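Local coordinates for protein Two-component system response regulator (PDB 2QR3) that probably acts as a response regulator that controls transcription, using this N-terminal receiver domain to take up a phosphoryl signal, at residues A[10-16]-A[31-35]; A[48-52]-A[120-124]; A[53-58]-A[67-71]. One frame throughout, in Å; residues are numbered along the deposited sequence.

All three contacts hold helices or loops to one parallel five-stranded sheet, the core of the receiver domain. Contact 1 comes first along the chain and joins the first two strands through their beta-alpha-beta unit. Contact 2 pairs strand 48-54 with the last helix, and contact 3 is nested inside it. Contacts 2 and 3 use successive parts of this strand, with centres about 16 Å apart. The centres of contacts 1 and 3 are about 12 Å apart, and these two touch. They bring Asp-10, Asp-11 and Asp-54, the predicted phosphorylation site, together, consistent with the acidic site of receiver domains. Contact 2 lies across the chain's centre from both.

Contact 1 (A[10-16]-A[31-35]); sequences DDNKGVL and ITLSS
Ser-34 and Asp-10 meet where the contact is tightest. Ser-34 OG donates to Asp-10 O at 2.6 Å, lying in the carbonyl plane. Asp-10 N donates to Leu-33 O at 3.2 Å, with a straight N-H angle of 163°. The two bonds tie the loop after strand 5-9 to the end of strand 29-33. Asp-10 is buried: OD1 accepts from Asn-12 N in an Asx turn, and OD2 forms a salt bridge with Lys-109. Leu-16 closes the buried side. Its CG lies beside the backbone N (chi1 -63°), which brings CD2 to the strand, 3.8 Å from Thr-32 CB, and CD1 just beyond it, 3.5 Å from Ser-34 OG. The Leu-16 and Thr-32 side chains lie alongside each other, pointing opposite ways.

The other side is looser and faces solvent. Exposed Lys-13 bends at chi2, passing CE 3.4 Å from Ser-34 OG, while NZ turns back to bond Asp-11 O. Asn-12 caps helix 13-23 through OD1, which accepts from Gly-14 N and weakly from Val-15 N. The contact closes the beta-alpha-beta unit of strand 5-9, helix 13-23 and strand 29-33, Leu-16 also resting on Ile-8 and Leu-33 on helix 36-45.

Contact 2 (A[48-52]-A[120-124]); sequences PEVVL and LLNAA
Val-50 on strand 50-52 faces Ala-123 and Ala-124 on helix 120-124, and the short axes of strand and helix approach to 8.7 Å with their directions at 144°, so the helix runs roughly against the strand. This is the C-terminal helix of the CheY-like receiver fold laid on the middle strand of the parallel sheet. No hydrogen bond crosses the interface. It is held by apolar packing.

Val-50 occupies its centre and splits its two methyls between the alanines. CG2 is anti to the backbone N and reaches Ala-123 CB at 3.9 Å. CG1, set between the backbone N and the carbonyl carbon (chi1 61°), meets Ala-124 CB at 4.1 Å. The small alanines are consistent with the close approach of the helix backbone, Ala-124 CA being 5.4 Å from Glu-49 CA.

Where the chain turns a corner, Glu-49 runs alongside Ala-124. Its CB lies 4.3 Å from Ala-124 CB. The carboxylate is held by a different partner: OE2 accepts from Gly-4 N. Leu-3 adds apolar cover next to both Glu-49 and Ala-124.

Further into the core, Leu-120 also packs on Ile-6, while Val-84 of strand 83-88 borders Val-50, Leu-52 and Ala-123. The CD2 branch of Leu-120 meets two strand residues, 4.2 Å from both Val-50 CG2 and Leu-52 CB.

Contact 3 (A[53-58]-A[67-71]); sequences LDMNFT and GLFWL
Thr-58 OG1 accepts from Trp-70 NE1 at 3.1 Å. The indole N-H points almost straight at it (163°), and the hydroxyl lies at the ring edge, in plane. This bond, with a ring against each face, limits how far the indole can turn. A second bond, from Thr-58 OG1 to Phe-57 O, is very short and poorly angled, and so doubtful.

Phe-57 has its CG anti to the backbone N (chi1 -176°), which sends the ring toward the helix. The pair is edge-to-face, with the Phe-57 edge toward the Trp-70 five-membered ring, centroids 4.8 Å apart and planes at 58°. Phe-57 CD2 comes closest, 3.4 Å from Trp-70 CD1. Phe-69 CE2 lies over the opposite face of the indole. Thr-58 CG2 sits over the centre of the Phe-57 ring. Pro-36 of helix 36-45 borders Phe-57, Thr-58 and Trp-70.

Nearer the sheet, Gly-67 N donates to Met-55 O at 2.8 Å, from above the carbonyl plane. The backbones are close here, with Gly-67 CA 4.1 Å from Met-55 CA. Leu-53 CD2 presses against the first helical turn, 3.5 Å from Gly-67 O. Met-55 bends so that CE meets Leu-68 CG at 3.8 Å.

Asp-54 OD1 accepts from Asn-56 N in an Asx turn. An aspartate at the C-terminal end of the middle strand, here the predicted phosphorylation site, is the hallmark of the receiver-domain active site.

Contact 1 (A[10-16]-A[31-35])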
ATOM      1  N   ASP A  10      -6.225  -1.679  -4.236  1.00 17.14           N
ATOM      2  CA  ASP A  10      -6.425  -0.763  -5.383  1.00 18.44           C
ATOM      3  C   ASP A  10      -7.752  -1.106  -6.065  1.00 19.60           C
ATOM      4  O   ASP A  10      -8.138  -2.282  -6.120  1.00 19.78           O
ATOM      5  CB  ASP A  10      -5.250  -0.892  -6.366  1.00 18.59           C
ATOM      6  CG  ASP A  10      -5.084   0.346  -7.271  1.00 21.37           C
ATOM      7  OD1 ASP A  10      -5.971   0.605  -8.125  1.00 22.90           O
ATOM      8  OD2 ASP A  10      -4.068   1.084  -7.133  1.00 23.58           O
ATOM      9  N   ASP A  11      -8.433  -0.068  -6.553  1.00 21.40           N
ATOM     10  CA  ASP A  11      -9.708  -0.184  -7.273  1.00 22.40           C
ATOM     11  C   ASP A  11      -9.505  -0.737  -8.679  1.00 22.93           C
ATOM     12  O   ASP A  11     -10.458  -1.240  -9.291  1.00 24.27           O
ATOM     13  CB  ASP A  11     -10.347   1.199  -7.410  1.00 23.17           C
ATOM     14  CG  ASP A  11     -11.071   1.650  -6.145  1.00 27.96           C
ATOM     15  OD1 ASP A  11     -11.353   0.796  -5.275  1.00 32.98           O
ATOM     16  OD2 ASP A  11     -11.370   2.867  -6.055  1.00 34.11           O
ATOM     17  N   ASN A  12      -8.280  -0.621  -9.187  1.00 20.94           N
ATOM     18  CA  ASN A  12      -7.969  -0.921 -10.587  1.00 20.48           C
ATOM     19  C   ASN A  12      -7.377  -2.313 -10.671  1.00 19.69           C
ATOM     20  O   ASN A  12      -6.266  -2.566 -10.188  1.00 18.41           O
ATOM     21  CB  ASN A  12      -7.026   0.156 -11.161  1.00 20.51           C
ATOM     22  CG  ASN A  12      -6.673  -0.091 -12.641  1.00 22.63           C
ATOM     23  OD1 ASN A  12      -6.737  -1.219 -13.131  1.00 20.56           O
ATOM     24  ND2 ASN A  12      -6.282   0.973 -13.340  1.00 23.45           N
ATOM     25  N   LYS A  13      -8.151  -3.252 -11.230  1.00 20.14           N
ATOM     26  CA  LYS A  13      -7.716  -4.652 -11.238  1.00 19.78           C
ATOM     27  C   LYS A  13      -6.441  -4.833 -12.039  1.00 18.17           C
ATOM     28  O   LYS A  13      -5.634  -5.714 -11.732  1.00 17.36           O
ATOM     29  CB  LYS A  13      -8.840  -5.597 -11.706  1.00 21.04           C
ATOM     30  CG  LYS A  13      -9.874  -5.896 -10.586  1.00 26.37           C
ATOM     31  CD  LYS A  13     -10.851  -4.755 -10.348  1.00 32.05           C
ATOM     32  CE  LYS A  13     -11.460  -4.790  -8.969  1.00 34.89           C
ATOM     33  NZ  LYS A  13     -12.329  -3.577  -8.813  1.00 34.57           N
ATOM     34  N   GLY A  14      -6.223  -3.973 -13.035  1.00 17.32           N
ATOM     35  CA  GLY A  14      -5.010  -4.076 -13.871  1.00 16.90           C
ATOM     36  C   GLY A  14      -3.775  -3.706 -13.084  1.00 17.01           C
ATOM     37  O   GLY A  14      -2.698  -4.261 -13.290  1.00 15.97           O
ATOM     38  N   VAL A  15      -3.941  -2.752 -12.165  1.00 16.05           N
ATOM     39  CA  VAL A  15      -2.804  -2.329 -11.317  1.00 17.29           C
ATOM     40  C   VAL A  15      -2.450  -3.506 -10.421  1.00 17.53           C
ATOM     41  O   VAL A  15      -1.269  -3.878 -10.292  1.00 17.30           O
ATOM     42  CB  VAL A  15      -3.159  -1.051 -10.517  1.00 17.09           C
ATOM     43  CG1 VAL A  15      -2.155  -0.788  -9.367  1.00 17.31           C
ATOM     44  CG2 VAL A  15      -3.234   0.160 -11.457  1.00 17.50           C
ATOM     45  N   LEU A  16      -3.476  -4.151  -9.862  1.00 17.40           N
ATOM     46  CA  LEU A  16      -3.254  -5.351  -9.040  1.00 17.20           C
ATOM     47  C   LEU A  16      -2.545  -6.462  -9.814  1.00 17.85           C
ATOM     48  O   LEU A  16      -1.583  -7.046  -9.327  1.00 18.69           O
ATOM     49  CB  LEU A  16      -4.591  -5.865  -8.502  1.00 17.31           C
ATOM     50  CG  LEU A  16      -5.321  -4.885  -7.577  1.00 15.88           C
ATOM     51  CD1 LEU A  16      -6.613  -5.542  -7.126  1.00 19.09           C
ATOM     52  CD2 LEU A  16      -4.389  -4.536  -6.379  1.00 16.89           C
ATOM     53  N   ILE A  31      -0.819 -10.301  -1.486  1.00 18.87           N
ATOM     54  CA  ILE A  31      -2.271 -10.313  -1.425  1.00 18.17           C
ATOM     55  C   ILE A  31      -2.798  -9.047  -2.101  1.00 18.79           C
ATOM     56  O   ILE A  31      -2.390  -7.940  -1.744  1.00 20.07           O
ATOM     57  CB  ILE A  31      -2.752 -10.381   0.025  1.00 18.12           C
ATOM     58  CG1 ILE A  31      -2.295 -11.705   0.641  1.00 19.84           C
ATOM     59  CG2 ILE A  31      -4.268 -10.223   0.074  1.00 20.40           C
ATOM     60  CD1 ILE A  31      -2.567 -11.848   2.126  1.00 22.06           C
ATOM     61  N   THR A  32      -3.684  -9.209  -3.077  1.00 18.25           N
ATOM     62  CA  THR A  32      -4.283  -8.052  -3.752  1.00 18.02           C
ATOM     63  C   THR A  32      -5.766  -8.047  -3.460  1.00 18.94           C
ATOM     64  O   THR A  32      -6.406  -9.122  -3.419  1.00 19.81           O
ATOM     65  CB  THR A  32      -4.067  -8.111  -5.288  1.00 19.57           C
ATOM     66  OG1 THR A  32      -4.622  -9.337  -5.805  1.00 21.44           O
ATOM     67  CG2 THR A  32      -2.564  -8.042  -5.616  1.00 17.13           C
ATOM     68  N   LEU A  33      -6.332  -6.866  -3.256  1.00 17.32           N
ATOM     69  CA  LEU A  33      -7.783  -6.775  -2.977  1.00 18.48           C
ATOM     70  C   LEU A  33      -8.344  -5.405  -3.330  1.00 19.51           C
ATOM     71  O   LEU A  33      -7.583  -4.468  -3.499  1.00 17.30           O
ATOM     72  CB  LEU A  33      -8.063  -7.093  -1.506  1.00 18.99           C
ATOM     73  CG  LEU A  33      -7.326  -6.273  -0.455  1.00 20.09           C
ATOM     74  CD1 LEU A  33      -8.157  -5.026  -0.086  1.00 21.20           C
ATOM     75  CD2 LEU A  33      -7.134  -7.146   0.784  1.00 24.74           C
ATOM     76  N   SER A  34      -9.670  -5.305  -3.432  1.00 20.14           N
ATOM     77  CA  SER A  34     -10.330  -4.041  -3.717  1.00 22.24           C
ATOM     78  C   SER A  34     -11.520  -3.811  -2.762  1.00 22.93           C
ATOM     79  O   SER A  34     -12.319  -2.886  -2.950  1.00 24.59           O
ATOM     80  CB  SER A  34     -10.817  -4.061  -5.177  1.00 23.74           C
ATOM     81  OG  SER A  34      -9.720  -4.307  -6.059  1.00 26.46           O
ATOM     82  N   SER A  35     -11.618  -4.639  -1.727  1.00 22.69           N
ATOM     83  CA  SER A  35     -12.746  -4.602  -0.795  1.00 24.20           C
ATOM     84  C   SER A  35     -12.350  -4.198   0.628  1.00 23.15           C
ATOM     85  O   SER A  35     -11.478  -4.823   1.198  1.00 23.81           O
ATOM     86  CB  SER A  35     -13.380  -6.008  -0.745  1.00 23.17           C
ATOM     87  OG  SER A  35     -14.099  -6.183   0.471  1.00 28.37           O
TER

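Contact 2 (A[48-52]-A[120-124])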
ATOM      1  N   PRO A  48       0.874  -8.653   7.821  1.00 22.73           N
ATOM      2  CA  PRO A  48       1.538  -7.946   6.723  1.00 21.41           C
ATOM      3  C   PRO A  48       2.733  -7.138   7.185  1.00 20.82           C
ATOM      4  O   PRO A  48       2.732  -6.631   8.308  1.00 20.92           O
ATOM      5  CB  PRO A  48       0.445  -7.009   6.206  1.00 20.98           C
ATOM      6  CG  PRO A  48      -0.457  -6.797   7.356  1.00 22.42           C
ATOM      7  CD  PRO A  48      -0.492  -8.155   8.036  1.00 22.89           C
ATOM      8  N   GLU A  49       3.739  -7.035   6.325  1.00 19.79           N
ATOM      9  CA  GLU A  49       4.903  -6.188   6.576  1.00 20.57           C
ATOM     10  C   GLU A  49       4.772  -4.769   6.021  1.00 18.59           C
ATOM     11  O   GLU A  49       5.448  -3.869   6.476  1.00 17.96           O
ATOM     12  CB  GLU A  49       6.160  -6.863   6.040  1.00 21.98           C
ATOM     13  CG  GLU A  49       6.688  -7.833   7.130  1.00 29.44           C
ATOM     14  CD  GLU A  49       7.909  -8.590   6.741  1.00 35.28           C
ATOM     15  OE1 GLU A  49       8.877  -7.957   6.274  1.00 42.13           O
ATOM     16  OE2 GLU A  49       7.910  -9.822   6.951  1.00 38.99           O
ATOM     17  N   VAL A  50       3.887  -4.593   5.047  1.00 16.94           N
ATOM     18  CA  VAL A  50       3.657  -3.270   4.463  1.00 15.22           C
ATOM     19  C   VAL A  50       2.318  -3.365   3.687  1.00 15.96           C
ATOM     20  O   VAL A  50       1.920  -4.476   3.285  1.00 15.12           O
ATOM     21  CB  VAL A  50       4.865  -2.841   3.565  1.00 15.11           C
ATOM     22  CG1 VAL A  50       5.063  -3.797   2.429  1.00 15.30           C
ATOM     23  CG2 VAL A  50       4.704  -1.388   3.041  1.00 16.60           C
ATOM     24  N   VAL A  51       1.631  -2.225   3.520  1.00 14.81           N
ATOM     25  CA  VAL A  51       0.418  -2.149   2.713  1.00 14.25           C
ATOM     26  C   VAL A  51       0.706  -1.100   1.654  1.00 13.85           C
ATOM     27  O   VAL A  51       1.194  -0.001   1.985  1.00 15.45           O
ATOM     28  CB  VAL A  51      -0.811  -1.681   3.542  1.00 14.26           C
ATOM     29  CG1 VAL A  51      -2.080  -1.574   2.644  1.00 14.48           C
ATOM     30  CG2 VAL A  51      -1.110  -2.675   4.680  1.00 15.17           C
ATOM     31  N   LEU A  52       0.418  -1.414   0.394  1.00 13.16           N
ATOM     32  CA  LEU A  52       0.448  -0.402  -0.684  1.00 14.08           C
ATOM     33  C   LEU A  52      -1.004   0.002  -0.932  1.00 13.97           C
ATOM     34  O   LEU A  52      -1.830  -0.844  -1.344  1.00 13.92           O
ATOM     35  CB  LEU A  52       1.065  -0.984  -1.981  1.00 14.15           C
ATOM     36  CG  LEU A  52       1.136  -0.008  -3.187  1.00 13.42           C
ATOM     37  CD1 LEU A  52       1.974   1.250  -2.815  1.00 12.03           C
ATOM     38  CD2 LEU A  52       1.760  -0.743  -4.392  1.00 15.69           C
ATOM     39  N   LEU A 120       8.998  -0.142  -1.487  1.00 18.92           N
ATOM     40  CA  LEU A 120       8.242  -1.116  -0.679  1.00 19.54           C
ATOM     41  C   LEU A 120       9.196  -1.922   0.199  1.00 19.77           C
ATOM     42  O   LEU A 120       8.927  -2.123   1.361  1.00 20.74           O
ATOM     43  CB  LEU A 120       7.414  -2.049  -1.563  1.00 19.50           C
ATOM     44  CG  LEU A 120       6.229  -1.335  -2.208  1.00 19.24           C
ATOM     45  CD1 LEU A 120       5.671  -2.195  -3.398  1.00 20.23           C
ATOM     46  CD2 LEU A 120       5.137  -0.991  -1.163  1.00 19.10           C
ATOM     47  N   LEU A 121      10.314  -2.359  -0.362  1.00 20.53           N
ATOM     48  CA  LEU A 121      11.324  -3.047   0.470  1.00 21.39           C
ATOM     49  C   LEU A 121      11.807  -2.157   1.602  1.00 20.90           C
ATOM     50  O   LEU A 121      11.885  -2.609   2.766  1.00 21.61           O
ATOM     51  CB  LEU A 121      12.505  -3.528  -0.366  1.00 21.79           C
ATOM     52  CG  LEU A 121      12.223  -4.522  -1.501  1.00 25.09           C
ATOM     53  CD1 LEU A 121      13.443  -4.719  -2.396  1.00 27.99           C
ATOM     54  CD2 LEU A 121      11.766  -5.864  -0.967  1.00 26.94           C
ATOM     55  N   ASN A 122      12.137  -0.904   1.300  1.00 20.80           N
ATOM     56  CA  ASN A 122      12.568   0.022   2.349  0.50 21.22           C
ATOM     57  C   ASN A 122      11.482   0.227   3.410  1.00 21.45           C
ATOM     58  O   ASN A 122      11.762   0.251   4.596  1.00 21.12           O
ATOM     59  CB  ASN A 122      13.052   1.352   1.748  0.50 21.31           C
ATOM     60  CG  ASN A 122      14.358   1.202   0.947  0.50 23.47           C
ATOM     61  OD1 ASN A 122      14.993   0.145   0.954  0.50 24.37           O
ATOM     62  ND2 ASN A 122      14.749   2.265   0.245  0.50 22.20           N
ATOM     63  N   ALA A 123      10.222   0.363   2.979  1.00 21.03           N
ATOM     64  CA  ALA A 123       9.135   0.591   3.941  1.00 21.24           C
ATOM     65  C   ALA A 123       8.961  -0.590   4.874  1.00 22.29           C
ATOM     66  O   ALA A 123       8.638  -0.410   6.053  1.00 22.10           O
ATOM     67  CB  ALA A 123       7.807   0.899   3.225  1.00 21.40           C
ATOM     68  N   ALA A 124       9.182  -1.784   4.326  1.00 23.15           N
ATOM     69  CA  ALA A 124       9.046  -3.055   5.029  1.00 26.10           C
ATOM     70  C   ALA A 124      10.321  -3.394   5.823  1.00 28.54           C
ATOM     71  O   ALA A 124      10.325  -4.360   6.609  1.00 30.32           O
ATOM     72  CB  ALA A 124       8.771  -4.143   4.048  1.00 25.26           C
TER

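Contact 3 (A[53-58]-A[67-71])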
ATOM      1  N   LEU A  53      -1.317   1.266  -0.653  1.00 14.12           N
ATOM      2  CA  LEU A  53      -2.700   1.765  -0.633  1.00 15.18           C
ATOM      3  C   LEU A  53      -2.991   2.837  -1.708  1.00 15.59           C
ATOM      4  O   LEU A  53      -2.425   3.950  -1.696  1.00 15.37           O
ATOM      5  CB  LEU A  53      -3.053   2.333   0.756  1.00 14.81           C
ATOM      6  CG  LEU A  53      -4.439   2.975   0.969  1.00 14.26           C
ATOM      7  CD1 LEU A  53      -5.564   1.930   0.829  1.00 16.80           C
ATOM      8  CD2 LEU A  53      -4.454   3.643   2.365  1.00 16.35           C
ATOM      9  N   ASP A  54      -3.943   2.508  -2.587  1.00 15.94           N
ATOM     10  CA  ASP A  54      -4.473   3.410  -3.626  1.00 17.75           C
ATOM     11  C   ASP A  54      -5.003   4.700  -2.985  1.00 17.59           C
ATOM     12  O   ASP A  54      -5.849   4.668  -2.103  1.00 16.77           O
ATOM     13  CB  ASP A  54      -5.606   2.627  -4.350  1.00 17.33           C
ATOM     14  CG  ASP A  54      -6.344   3.409  -5.455  1.00 23.50           C
ATOM     15  OD1 ASP A  54      -6.033   4.577  -5.793  1.00 22.64           O
ATOM     16  OD2 ASP A  54      -7.287   2.769  -5.999  1.00 24.83           O
ATOM     17  N   MET A  55      -4.499   5.836  -3.465  1.00 19.03           N
ATOM     18  CA  MET A  55      -4.857   7.155  -2.960  1.00 22.38           C
ATOM     19  C   MET A  55      -6.367   7.359  -3.120  1.00 24.08           C
ATOM     20  O   MET A  55      -6.993   8.114  -2.359  1.00 25.23           O
ATOM     21  CB  MET A  55      -4.083   8.176  -3.797  1.00 21.60           C
ATOM     22  CG  MET A  55      -3.816   9.565  -3.272  1.00 25.75           C
ATOM     23  SD  MET A  55      -2.831   9.775  -1.742  1.00 23.31           S
ATOM     24  CE  MET A  55      -4.368  10.062  -0.873  1.00 18.98           C
ATOM     25  N   ASN A  56      -6.945   6.687  -4.109  1.00 24.04           N
ATOM     26  CA  ASN A  56      -8.357   6.875  -4.452  1.00 26.38           C
ATOM     27  C   ASN A  56      -9.211   5.682  -4.067  1.00 26.46           C
ATOM     28  O   ASN A  56     -10.340   5.524  -4.557  1.00 27.74           O
ATOM     29  CB  ASN A  56      -8.497   7.132  -5.953  1.00 26.68           C
ATOM     30  CG  ASN A  56      -7.711   8.339  -6.421  1.00 29.01           C
ATOM     31  OD1 ASN A  56      -6.936   8.246  -7.384  1.00 34.99           O
ATOM     32  ND2 ASN A  56      -7.890   9.468  -5.756  1.00 31.78           N
ATOM     33  N   PHE A  57      -8.680   4.825  -3.205  1.00 26.17           N
ATOM     34  CA  PHE A  57      -9.398   3.621  -2.800  1.00 27.10           C
ATOM     35  C   PHE A  57     -10.844   3.960  -2.410  1.00 29.07           C
ATOM     36  O   PHE A  57     -11.071   4.827  -1.557  1.00 28.93           O
ATOM     37  CB  PHE A  57      -8.670   2.910  -1.640  1.00 26.65           C
ATOM     38  CG  PHE A  57      -9.306   1.610  -1.238  1.00 26.09           C
ATOM     39  CD1 PHE A  57      -9.677   0.680  -2.200  1.00 27.01           C
ATOM     40  CD2 PHE A  57      -9.538   1.323   0.090  1.00 25.91           C
ATOM     41  CE1 PHE A  57     -10.278  -0.524  -1.830  1.00 26.00           C
ATOM     42  CE2 PHE A  57     -10.135   0.125   0.471  1.00 27.67           C
ATOM     43  CZ  PHE A  57     -10.502  -0.790  -0.490  1.00 28.31           C
ATOM     44  N   THR A  58     -11.803   3.262  -3.023  1.00 30.74           N
ATOM     45  CA  THR A  58     -13.268   3.466  -2.792  1.00 32.19           C
ATOM     46  C   THR A  58     -13.819   4.828  -3.250  1.00 33.86           C
ATOM     47  O   THR A  58     -14.843   5.287  -2.731  1.00 34.33           O
ATOM     48  CB  THR A  58     -13.739   3.198  -1.307  1.00 32.16           C
ATOM     49  OG1 THR A  58     -13.260   4.242  -0.439  1.00 30.32           O
ATOM     50  CG2 THR A  58     -13.269   1.837  -0.804  1.00 30.90           C
ATOM     51  N   GLY A  67      -8.149   7.515   0.072  1.00 31.36           N
ATOM     52  CA  GLY A  67      -6.889   7.009   0.611  1.00 29.12           C
ATOM     53  C   GLY A  67      -6.546   7.514   1.992  1.00 27.78           C
ATOM     54  O   GLY A  67      -6.089   6.734   2.837  1.00 27.99           O
ATOM     55  N   LEU A  68      -6.746   8.814   2.233  1.00 26.50           N
ATOM     56  CA  LEU A  68      -6.356   9.376   3.536  1.00 25.13           C
ATOM     57  C   LEU A  68      -7.198   8.798   4.670  1.00 24.45           C
ATOM     58  O   LEU A  68      -6.701   8.479   5.744  1.00 22.33           O
ATOM     59  CB  LEU A  68      -6.413  10.900   3.512  1.00 25.18           C
ATOM     60  CG  LEU A  68      -5.398  11.510   2.541  1.00 25.43           C
ATOM     61  CD1 LEU A  68      -5.683  12.993   2.374  1.00 25.26           C
ATOM     62  CD2 LEU A  68      -3.972  11.253   3.082  1.00 23.26           C
ATOM     63  N   PHE A  69      -8.491   8.647   4.404  1.00 24.62           N
ATOM     64  CA  PHE A  69      -9.380   7.980   5.352  1.00 24.97           C
ATOM     65  C   PHE A  69      -8.896   6.573   5.707  1.00 24.52           C
ATOM     66  O   PHE A  69      -8.783   6.207   6.889  1.00 23.64           O
ATOM     67  CB  PHE A  69     -10.793   7.917   4.771  1.00 26.60           C
ATOM     68  CG  PHE A  69     -11.713   7.061   5.573  1.00 29.24           C
ATOM     69  CD1 PHE A  69     -12.384   7.584   6.676  1.00 32.22           C
ATOM     70  CD2 PHE A  69     -11.869   5.724   5.261  1.00 30.24           C
ATOM     71  CE1 PHE A  69     -13.226   6.780   7.442  1.00 33.14           C
ATOM     72  CE2 PHE A  69     -12.692   4.906   6.025  1.00 32.76           C
ATOM     73  CZ  PHE A  69     -13.373   5.444   7.118  1.00 31.05           C
ATOM     74  N   TRP A  70      -8.585   5.779   4.683  1.00 24.33           N
ATOM     75  CA  TRP A  70      -8.122   4.399   4.902  1.00 23.90           C
ATOM     76  C   TRP A  70      -6.756   4.326   5.567  1.00 23.02           C
ATOM     77  O   TRP A  70      -6.485   3.446   6.382  1.00 21.88           O
ATOM     78  CB  TRP A  70      -8.175   3.609   3.578  1.00 25.90           C
ATOM     79  CG  TRP A  70      -9.589   3.382   3.168  1.00 27.52           C
ATOM     80  CD1 TRP A  70     -10.266   3.977   2.120  1.00 29.20           C
ATOM     81  CD2 TRP A  70     -10.539   2.551   3.838  1.00 28.47           C
ATOM     82  NE1 TRP A  70     -11.573   3.520   2.084  1.00 30.85           N
ATOM     83  CE2 TRP A  70     -11.763   2.654   3.132  1.00 30.36           C
ATOM     84  CE3 TRP A  70     -10.467   1.706   4.947  1.00 29.15           C
ATOM     85  CZ2 TRP A  70     -12.910   1.951   3.518  1.00 30.78           C
ATOM     86  CZ3 TRP A  70     -11.604   1.011   5.330  1.00 30.15           C
ATOM     87  CH2 TRP A  70     -12.811   1.144   4.626  1.00 28.90           C
ATOM     88  N   LEU A  71      -5.881   5.271   5.236  1.00 21.41           N
ATOM     89  CA  LEU A  71      -4.584   5.336   5.919  1.00 20.58           C
ATOM     90  C   LEU A  71      -4.831   5.487   7.407  1.00 20.96           C
ATOM     91  O   LEU A  71      -4.206   4.826   8.248  1.00 20.14           O
ATOM     92  CB  LEU A  71      -3.773   6.552   5.397  1.00 20.26           C
ATOM     93  CG  LEU A  71      -2.611   7.075   6.245  1.00 21.57           C
ATOM     94  CD1 LEU A  71      -1.436   6.073   6.261  1.00 20.76           C
ATOM     95  CD2 LEU A  71      -2.168   8.415   5.617  1.00 20.32           C
TER